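Local coordinates for hypothetical protein PH0495 (Pyrococcus horikoshii, PDB 1X3L) that catalyses the ATP-dependent phosphorylation of D-glycerate to 2-phosphoglycerate, a magnesium-dependent reaction in which other nucleotides or pyrophosphate can also serve as phosphate donor, at residues I124-I129 with T188-I193; S306-I311 with R353-L358; D375-I380 with L416-T421. One frame throughout, in Å; residues are numbered along the deposited sequence. Where two conformers were deposited one is given.

Interaction 1: I124-I129 with T188-I193; sequences IVFILI and TGIVLI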
loop_
_atom_site.group_PDB
_atom_site.type_symbol
_atom_site.label_atom_id
_atom_site.label_comp_id
_atom_site.label_asym_id
_atom_site.label_seq_id
_atom_site.Cartn_x
_atom_site.Cartn_y
_atom_site.Cartn_z
ATOM N N ILE A 124 -13.952 -22.610 -2.380
ATOM C CA ILE A 124 -12.903 -21.619 -2.568
ATOM C C ILE A 124 -13.216 -20.418 -1.681
ATOM O O ILE A 124 -14.364 -19.968 -1.618
ATOM C CB ILE A 124 -12.829 -21.147 -4.038
ATOM C CG1 ILE A 124 -12.405 -22.310 -4.938
ATOM C CG2 ILE A 124 -11.857 -19.973 -4.171
ATOM C CD1 ILE A 124 -12.240 -21.932 -6.395
ATOM N N VAL A 125 -12.203 -19.913 -0.986
ATOM C CA VAL A 125 -12.385 -18.759 -0.113
ATOM C C VAL A 125 -11.437 -17.627 -0.490
ATOM O O VAL A 125 -10.221 -17.755 -0.351
ATOM C CB VAL A 125 -12.129 -19.117 1.370
ATOM C CG1 VAL A 125 -12.329 -17.883 2.241
ATOM C CG2 VAL A 125 -13.059 -20.243 1.811
ATOM N N PHE A 126 -12.000 -16.522 -0.969
ATOM C CA PHE A 126 -11.209 -15.352 -1.336
ATOM C C PHE A 126 -10.934 -14.531 -0.082
ATOM O O PHE A 126 -11.852 -14.226 0.680
ATOM C CB PHE A 126 -11.975 -14.470 -2.332
ATOM C CG PHE A 126 -11.821 -14.884 -3.764
ATOM C CD1 PHE A 126 -10.702 -14.501 -4.494
ATOM C CD2 PHE A 126 -12.796 -15.655 -4.385
ATOM C CE1 PHE A 126 -10.554 -14.878 -5.824
ATOM C CE2 PHE A 126 -12.660 -16.039 -5.716
ATOM C CZ PHE A 126 -11.539 -15.651 -6.437
ATOM N N ILE A 127 -9.672 -14.187 0.141
ATOM C CA ILE A 127 -9.299 -13.356 1.284
ATOM C C ILE A 127 -8.804 -12.068 0.630
ATOM O O ILE A 127 -7.781 -12.073 -0.052
ATOM C CB ILE A 127 -8.153 -13.986 2.104
ATOM C CG1 ILE A 127 -8.542 -15.396 2.554
ATOM C CG2 ILE A 127 -7.850 -13.117 3.321
ATOM C CD1 ILE A 127 -9.711 -15.438 3.528
ATOM N N LEU A 128 -9.543 -10.978 0.816
ATOM C CA LEU A 128 -9.200 -9.694 0.212
ATOM C C LEU A 128 -8.604 -8.758 1.265
ATOM O O LEU A 128 -9.290 -8.315 2.187
ATOM C CB LEU A 128 -10.457 -9.091 -0.434
ATOM C CG LEU A 128 -11.245 -10.060 -1.338
ATOM C CD1 LEU A 128 -12.442 -9.349 -1.970
ATOM C CD2 LEU A 128 -10.331 -10.608 -2.436
ATOM N N ILE A 129 -7.320 -8.455 1.113
ATOM C CA ILE A 129 -6.617 -7.625 2.080
ATOM C C ILE A 129 -6.142 -6.261 1.569
ATOM O O ILE A 129 -5.561 -6.147 0.487
ATOM C CB ILE A 129 -5.399 -8.395 2.641
ATOM C CG1 ILE A 129 -5.838 -9.790 3.102
ATOM C CG2 ILE A 129 -4.782 -7.627 3.808
ATOM C CD1 ILE A 129 -4.685 -10.691 3.570
ATOM N N THR A 188 -9.687 -24.223 -0.605
ATOM C CA THR A 188 -8.670 -23.482 -1.331
ATOM C C THR A 188 -8.755 -22.004 -0.982
ATOM O O THR A 188 -9.815 -21.388 -1.099
ATOM C CB THR A 188 -8.837 -23.635 -2.855
ATOM O OG1 THR A 188 -8.629 -25.003 -3.224
ATOM C CG2 THR A 188 -7.827 -22.768 -3.589
ATOM N N GLY A 189 -7.635 -21.439 -0.547
ATOM C CA GLY A 189 -7.613 -20.032 -0.206
ATOM C C GLY A 189 -6.923 -19.187 -1.260
ATOM O O GLY A 189 -5.761 -19.427 -1.607
ATOM N N ILE A 190 -7.640 -18.203 -1.793
ATOM C CA ILE A 190 -7.066 -17.306 -2.788
ATOM C C ILE A 190 -7.008 -15.926 -2.136
ATOM O O ILE A 190 -8.034 -15.280 -1.938
ATOM C CB ILE A 190 -7.919 -17.273 -4.079
ATOM C CG1 ILE A 190 -7.883 -18.650 -4.749
ATOM C CG2 ILE A 190 -7.387 -16.209 -5.033
ATOM C CD1 ILE A 190 -8.684 -18.752 -6.039
ATOM N N VAL A 191 -5.801 -15.491 -1.791
ATOM C CA VAL A 191 -5.602 -14.213 -1.124
ATOM C C VAL A 191 -5.156 -13.120 -2.081
ATOM O O VAL A 191 -4.150 -13.266 -2.774
ATOM C CB VAL A 191 -4.547 -14.352 0.001
ATOM C CG1 VAL A 191 -4.428 -13.052 0.784
ATOM C CG2 VAL A 191 -4.931 -15.503 0.927
ATOM N N LEU A 192 -5.924 -12.035 -2.127
ATOM C CA LEU A 192 -5.603 -10.900 -2.982
ATOM C C LEU A 192 -5.207 -9.752 -2.057
ATOM O O LEU A 192 -5.987 -9.323 -1.203
ATOM C CB LEU A 192 -6.811 -10.521 -3.847
ATOM C CG LEU A 192 -7.417 -11.676 -4.664
ATOM C CD1 LEU A 192 -8.507 -11.131 -5.586
ATOM C CD2 LEU A 192 -6.324 -12.374 -5.483
ATOM N N ILE A 193 -3.990 -9.259 -2.230
ATOM C CA ILE A 193 -3.475 -8.201 -1.370
ATOM C C ILE A 193 -3.066 -6.922 -2.105
ATOM O O ILE A 193 -2.554 -6.965 -3.222
ATOM C CB ILE A 193 -2.247 -8.717 -0.588
ATOM C CG1 ILE A 193 -2.596 -10.042 0.094
ATOM C CG2 ILE A 193 -1.803 -7.688 0.447
ATOM C CD1 ILE A 193 -1.396 -10.784 0.668
#

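Interaction 2: S306-I311 with R353-L358; sequences SIVQEI and RKISDL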
loop_
_atom_site.group_PDB
_atom_site.type_symbol
_atom_site.label_atom_id
_atom_site.label_comp_id
_atom_site.label_asym_id
_atom_site.label_seq_id
_atom_site.Cartn_x
_atom_site.Cartn_y
_atom_site.Cartn_z
ATOM N N SER A 306 19.475 15.249 -12.231
ATOM C CA SER A 306 20.835 15.062 -12.752
ATOM C C SER A 306 20.873 13.983 -13.833
ATOM O O SER A 306 21.653 14.074 -14.781
ATOM C CB SER A 306 21.815 14.687 -11.631
ATOM O OG SER A 306 21.591 13.373 -11.153
ATOM N N ILE A 307 20.039 12.958 -13.689
ATOM C CA ILE A 307 19.992 11.897 -14.686
ATOM C C ILE A 307 19.316 12.441 -15.949
ATOM O O ILE A 307 19.737 12.143 -17.066
ATOM C CB ILE A 307 19.227 10.665 -14.158
ATOM C CG1 ILE A 307 20.008 10.034 -12.997
ATOM C CG2 ILE A 307 19.024 9.650 -15.285
ATOM C CD1 ILE A 307 19.284 8.882 -12.327
ATOM N N VAL A 308 18.272 13.247 -15.767
ATOM C CA VAL A 308 17.579 13.843 -16.902
ATOM C C VAL A 308 18.549 14.726 -17.678
ATOM O O VAL A 308 18.507 14.762 -18.903
ATOM C CB VAL A 308 16.370 14.681 -16.454
ATOM C CG1 VAL A 308 15.870 15.545 -17.610
ATOM C CG2 VAL A 308 15.265 13.762 -15.990
ATOM N N GLN A 309 19.424 15.431 -16.961
ATOM C CA GLN A 309 20.424 16.291 -17.592
ATOM C C GLN A 309 21.359 15.484 -18.493
ATOM O O GLN A 309 21.621 15.857 -19.636
ATOM C CB GLN A 309 21.297 16.985 -16.548
ATOM C CG GLN A 309 20.713 18.192 -15.875
ATOM C CD GLN A 309 21.737 18.878 -14.982
ATOM O OE1 GLN A 309 22.180 18.317 -13.974
ATOM N NE2 GLN A 309 22.131 20.088 -15.358
ATOM N N GLU A 310 21.876 14.387 -17.950
ATOM C CA GLU A 310 22.803 13.520 -18.668
ATOM C C GLU A 310 22.162 12.969 -19.945
ATOM O O GLU A 310 22.789 12.939 -21.002
ATOM C CB GLU A 310 23.237 12.373 -17.751
ATOM C CG GLU A 310 24.494 11.630 -18.183
ATOM C CD GLU A 310 25.760 12.475 -18.067
ATOM O OE1 GLU A 310 25.760 13.484 -17.323
ATOM O OE2 GLU A 310 26.767 12.115 -18.717
ATOM N N ILE A 311 20.911 12.539 -19.833
ATOM C CA ILE A 311 20.172 11.988 -20.967
ATOM C C ILE A 311 19.987 13.023 -22.082
ATOM O O ILE A 311 20.259 12.746 -23.251
ATOM C CB ILE A 311 18.776 11.462 -20.505
ATOM C CG1 ILE A 311 18.963 10.216 -19.627
ATOM C CG2 ILE A 311 17.880 11.153 -21.716
ATOM C CD1 ILE A 311 17.677 9.661 -19.059
ATOM N N ARG A 353 15.432 23.484 -11.708
ATOM C CA ARG A 353 16.639 24.129 -12.210
ATOM C C ARG A 353 17.470 23.232 -13.116
ATOM O O ARG A 353 17.937 23.667 -14.169
ATOM C CB ARG A 353 17.507 24.640 -11.057
ATOM C CG ARG A 353 18.669 25.512 -11.541
ATOM C CD ARG A 353 19.197 26.421 -10.440
ATOM N NE ARG A 353 20.051 27.482 -10.974
ATOM C CZ ARG A 353 20.441 28.550 -10.280
ATOM N NH1 ARG A 353 20.055 28.704 -9.017
ATOM N NH2 ARG A 353 21.212 29.470 -10.848
ATOM N N LYS A 354 17.642 21.976 -12.727
ATOM C CA LYS A 354 18.435 21.062 -13.536
ATOM C C LYS A 354 17.816 20.702 -14.881
ATOM O O LYS A 354 18.539 20.332 -15.802
ATOM C CB LYS A 354 18.749 19.786 -12.749
ATOM C CG LYS A 354 19.983 19.912 -11.852
ATOM C CD LYS A 354 20.217 18.644 -11.048
ATOM C CE LYS A 354 21.509 18.719 -10.252
ATOM N NZ LYS A 354 22.708 18.660 -11.122
ATOM N N ILE A 355 16.494 20.800 -15.015
ATOM C CA ILE A 355 15.881 20.454 -16.294
ATOM C C ILE A 355 15.478 21.686 -17.094
ATOM O O ILE A 355 14.816 21.574 -18.128
ATOM C CB ILE A 355 14.632 19.529 -16.136
ATOM C CG1 ILE A 355 13.475 20.291 -15.484
ATOM C CG2 ILE A 355 14.997 18.288 -15.307
ATOM C CD1 ILE A 355 12.144 19.532 -15.534
ATOM N N SER A 356 15.878 22.857 -16.610
ATOM C CA SER A 356 15.574 24.111 -17.289
ATOM C C SER A 356 16.064 24.078 -18.740
ATOM O O SER A 356 17.195 23.678 -19.016
ATOM C CB SER A 356 16.235 25.283 -16.553
ATOM O OG SER A 356 15.900 26.518 -17.164
ATOM N N ASP A 357 15.194 24.492 -19.658
ATOM C CA ASP A 357 15.503 24.532 -21.087
ATOM C C ASP A 357 15.619 23.176 -21.787
ATOM O O ASP A 357 15.981 23.110 -22.964
ATOM C CB ASP A 357 16.781 25.340 -21.335
ATOM C CG ASP A 357 16.604 26.813 -21.018
ATOM O OD1 ASP A 357 15.555 27.377 -21.399
ATOM O OD2 ASP A 357 17.513 27.409 -20.399
ATOM N N LEU A 358 15.316 22.095 -21.079
ATOM C CA LEU A 358 15.381 20.776 -21.695
ATOM C C LEU A 358 13.980 20.344 -22.138
ATOM O O LEU A 358 12.974 20.843 -21.624
ATOM C CB LEU A 358 15.953 19.750 -20.707
ATOM C CG LEU A 358 17.347 20.053 -20.152
ATOM C CD1 LEU A 358 17.762 18.965 -19.166
ATOM C CD2 LEU A 358 18.343 20.146 -21.300
#

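Interaction 3: D375-I380 with L416-T421; sequences DAAGGI and LFTGPT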
loop_
_atom_site.group_PDB
_atom_site.type_symbol
_atom_site.label_atom_id
_atom_site.label_comp_id
_atom_site.label_asym_id
_atom_site.label_seq_id
_atom_site.Cartn_x
_atom_site.Cartn_y
_atom_site.Cartn_z
ATOM N N ASP A 375 -3.989 19.547 -0.364
ATOM C CA ASP A 375 -4.940 18.811 -1.185
ATOM C C ASP A 375 -4.367 18.386 -2.538
ATOM O O ASP A 375 -5.058 17.743 -3.338
ATOM C CB ASP A 375 -6.203 19.644 -1.382
ATOM C CG ASP A 375 -7.019 19.757 -0.107
ATOM O OD1 ASP A 375 -7.327 18.701 0.491
ATOM O OD2 ASP A 375 -7.349 20.888 0.301
ATOM N N ALA A 376 -3.113 18.757 -2.789
ATOM C CA ALA A 376 -2.436 18.387 -4.034
ATOM C C ALA A 376 -1.814 17.008 -3.864
ATOM O O ALA A 376 -1.418 16.632 -2.759
ATOM C CB ALA A 376 -1.350 19.400 -4.368
ATOM N N ALA A 377 -1.724 16.251 -4.954
ATOM C CA ALA A 377 -1.123 14.926 -4.900
ATOM C C ALA A 377 0.379 15.015 -5.173
ATOM O O ALA A 377 1.132 14.084 -4.885
ATOM C CB ALA A 377 -1.785 14.009 -5.912
ATOM N N GLY A 378 0.816 16.139 -5.726
ATOM C CA GLY A 378 2.230 16.291 -6.017
ATOM C C GLY A 378 2.513 17.458 -6.940
ATOM O O GLY A 378 1.731 18.404 -7.006
ATOM N N GLY A 379 3.631 17.391 -7.657
ATOM C CA GLY A 379 3.990 18.465 -8.562
ATOM C C GLY A 379 4.292 17.980 -9.966
ATOM O O GLY A 379 4.587 16.806 -10.182
ATOM N N ILE A 380 4.203 18.888 -10.929
ATOM C CA ILE A 380 4.487 18.557 -12.319
ATOM C C ILE A 380 5.197 19.771 -12.912
ATOM O O ILE A 380 4.674 20.882 -12.891
ATOM C CB ILE A 380 3.179 18.210 -13.098
ATOM C CG1 ILE A 380 3.501 17.933 -14.567
ATOM C CG2 ILE A 380 2.149 19.336 -12.955
ATOM C CD1 ILE A 380 2.309 17.377 -15.367
ATOM N N LEU A 416 -0.266 19.271 -8.959
ATOM C CA LEU A 416 -1.025 18.171 -9.527
ATOM C C LEU A 416 -2.108 17.794 -8.525
ATOM O O LEU A 416 -1.803 17.382 -7.405
ATOM C CB LEU A 416 -0.125 16.960 -9.781
ATOM C CG LEU A 416 -0.858 15.791 -10.451
ATOM C CD1 LEU A 416 -1.259 16.199 -11.867
ATOM C CD2 LEU A 416 0.024 14.563 -10.488
ATOM N N PHE A 417 -3.365 17.962 -8.924
ATOM C CA PHE A 417 -4.509 17.627 -8.080
ATOM C C PHE A 417 -5.247 16.447 -8.685
ATOM O O PHE A 417 -5.731 16.532 -9.810
ATOM C CB PHE A 417 -5.488 18.797 -8.002
ATOM C CG PHE A 417 -5.015 19.935 -7.160
ATOM C CD1 PHE A 417 -5.317 19.982 -5.804
ATOM C CD2 PHE A 417 -4.281 20.972 -7.723
ATOM C CE1 PHE A 417 -4.897 21.050 -5.016
ATOM C CE2 PHE A 417 -3.856 22.044 -6.946
ATOM C CZ PHE A 417 -4.165 22.083 -5.588
ATOM N N THR A 418 -5.347 15.353 -7.939
ATOM C CA THR A 418 -6.051 14.172 -8.422
ATOM C C THR A 418 -7.411 14.070 -7.735
ATOM O O THR A 418 -8.351 13.470 -8.265
ATOM C CB THR A 418 -5.280 12.889 -8.079
ATOM O OG1 THR A 418 -5.107 12.817 -6.657
ATOM C CG2 THR A 418 -3.907 12.878 -8.754
ATOM N N GLY A 419 -7.514 14.668 -6.552
ATOM C CA GLY A 419 -8.746 14.561 -5.799
ATOM C C GLY A 419 -8.698 13.157 -5.224
ATOM O O GLY A 419 -7.657 12.496 -5.334
ATOM N N PRO A 420 -9.782 12.660 -4.610
ATOM C CA PRO A 420 -9.740 11.301 -4.055
ATOM C C PRO A 420 -9.391 10.254 -5.116
ATOM O O PRO A 420 -9.909 10.287 -6.236
ATOM C CB PRO A 420 -11.143 11.115 -3.482
ATOM C CG PRO A 420 -11.992 12.007 -4.362
ATOM C CD PRO A 420 -11.127 13.245 -4.478
ATOM N N THR A 421 -8.510 9.329 -4.753
ATOM C CA THR A 421 -8.067 8.283 -5.664
ATOM C C THR A 421 -8.616 6.908 -5.303
ATOM O O THR A 421 -8.639 6.002 -6.136
ATOM C CB THR A 421 -6.540 8.190 -5.677
ATOM O OG1 THR A 421 -6.083 7.719 -4.402
ATOM C CG2 THR A 421 -5.937 9.555 -5.960
HETATM O O HOH W 1 -5.126 15.590 -5.103
#

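Interaction 1: I124-I129 with T188-I193
F126 places CG anti to its own carbonyl carbon (chi1 -85°), and I190 turns CG1 beside its backbone N (chi1 -65°), which leaves CG2 anti to that N; together these torsions bring F126 ring atom CE1 to 3.5 Å from I190 CG2. The two side chains run side by side and point the same way, and the methyl meets the ring obliquely. On the same face I124 CG2 reaches I190 CD1, and L128 CD2 lies against L192 CD1 at 3.7 Å. The other face carries I127, I129, V191 and I193: V191 spreads its two methyls, CG2 against I127 CB and CG1 against I129 CD1, the latter pair 3.7 Å apart. Beta-branched residues suit an extended backbone, and G189 presents no side chain beside V125.

The backbones pair in parallel register through five N-H...O=C bonds. V125 N points almost straight along the carbonyl of T188 (2.8 Å to its O), whereas I190 N meets V125 O tilted 34° from that carbonyl's plane. These bonds satisfy polar backbone groups where side chains are almost all apolar and buried.

Both strands are interior members of a six-stranded parallel sheet, with strand 51-56 bonded beyond 124-129 and strand 260-266 flanking 188-193. Helix 60-70 packs over the face of F126, L128 and L192, M63 touching both leucines.

Interaction 2: S306-I311 with R353-L358
K354 NZ donates a 2.9 Å hydrogen bond to Q309 OE1, approaching 26° out of the amide's carbonyl plane. The two side chains cross at about a right angle. The lysine chain is extended until its last torsion, which bends (chi4 -70°) and turns NZ back to the amide oxygen; on the way its CG passes 3.4 Å from Q309 OE1. Both residues are partly exposed, and long chains suit the place because their methylenes can pack while NZ and OE1 pair at the ends.

Deeper in, the contact is apolar. V308 CG1 meets I355 CG2 at 3.7 Å, the two side chains crossing obliquely, and L358 CD1 reaches the same valine methyl and the backbone of Q309 (4.1 Å to its CA). Compact branched groups fit here, because V308 also packs on A431 and V433 of strand 427-435.

Two consecutive turns present these residues: a type I turn from R353 to S356, then a type II turn from I355 to L358, with L358 N bonded to I355 O. D357 takes positive phi (71°) at the third position of the second turn, and its carboxylate forms a salt bridge with K387. Helix 297-314 thus lies on the mixed sheet through V308, and the loop before strand 359-366 closes against its flank, as where helices cover a sheet in an alpha/beta domain.

Interaction 3: D375-I380 with L416-T421
A classic beta bulge marks this antiparallel edge, where A377 and G378 together face L416 at the end of a mixed six-stranded sheet. The carbonyl of L416 takes both amides: A377 N lies 2.7 Å from L416 O, almost in line with the C=O, while G378 N makes a weak 3.4 Å bond to that oxygen. In return L416 N bonds to G378 O at 2.9 Å, standing well above that carbonyl's plane. At the bulge G378 adopts phi 166° and psi -155°, angles at which a side chain would press on the preceding carbonyl, so glycine fits.

The two alanines are small enough to lie close to the other segment. A376 CB sits over one face of the F417 ring, 4.1 Å from its centroid, a CH-pi contact; Y406 of helix 405-411 touches both residues. A377 CB fits against T418, whose hydroxyl is turned between backbone N and carbonyl (chi1 58°), where it bonds to G419 O. L416 packs on L11 of helix 6-20 and on V363 and F365 of strand 359-366, one strand further into the sheet.

Beyond the bulge a single water bridges the two backbones, donating to D375 O at 2.8 Å and accepting from T418 N at 2.9 Å.

The three contacts follow one another along the chain. Interaction 1 lies inside the parallel sheet, interaction 3 at the edge of the mixed sheet, and interaction 2 between a helix packed on the mixed sheet and a loop leading into it. Centres of interactions 1 and 3 are 32 Å apart, on opposite sides of the chain's centre; those of 1 and 2 are 45 Å apart. Interactions 2 and 3 are closer, with nearest atoms about 7 Å apart, and strand 359-366 relates them: the loop of interaction 2 leads into it and 378-380 pairs with it. The I129 side chain lies about 10 Å from that of K58, inferred by similarity to bind substrate; L416's is about 6 Å from a 1,2-ethanediol, probably from the crystallisation liquor.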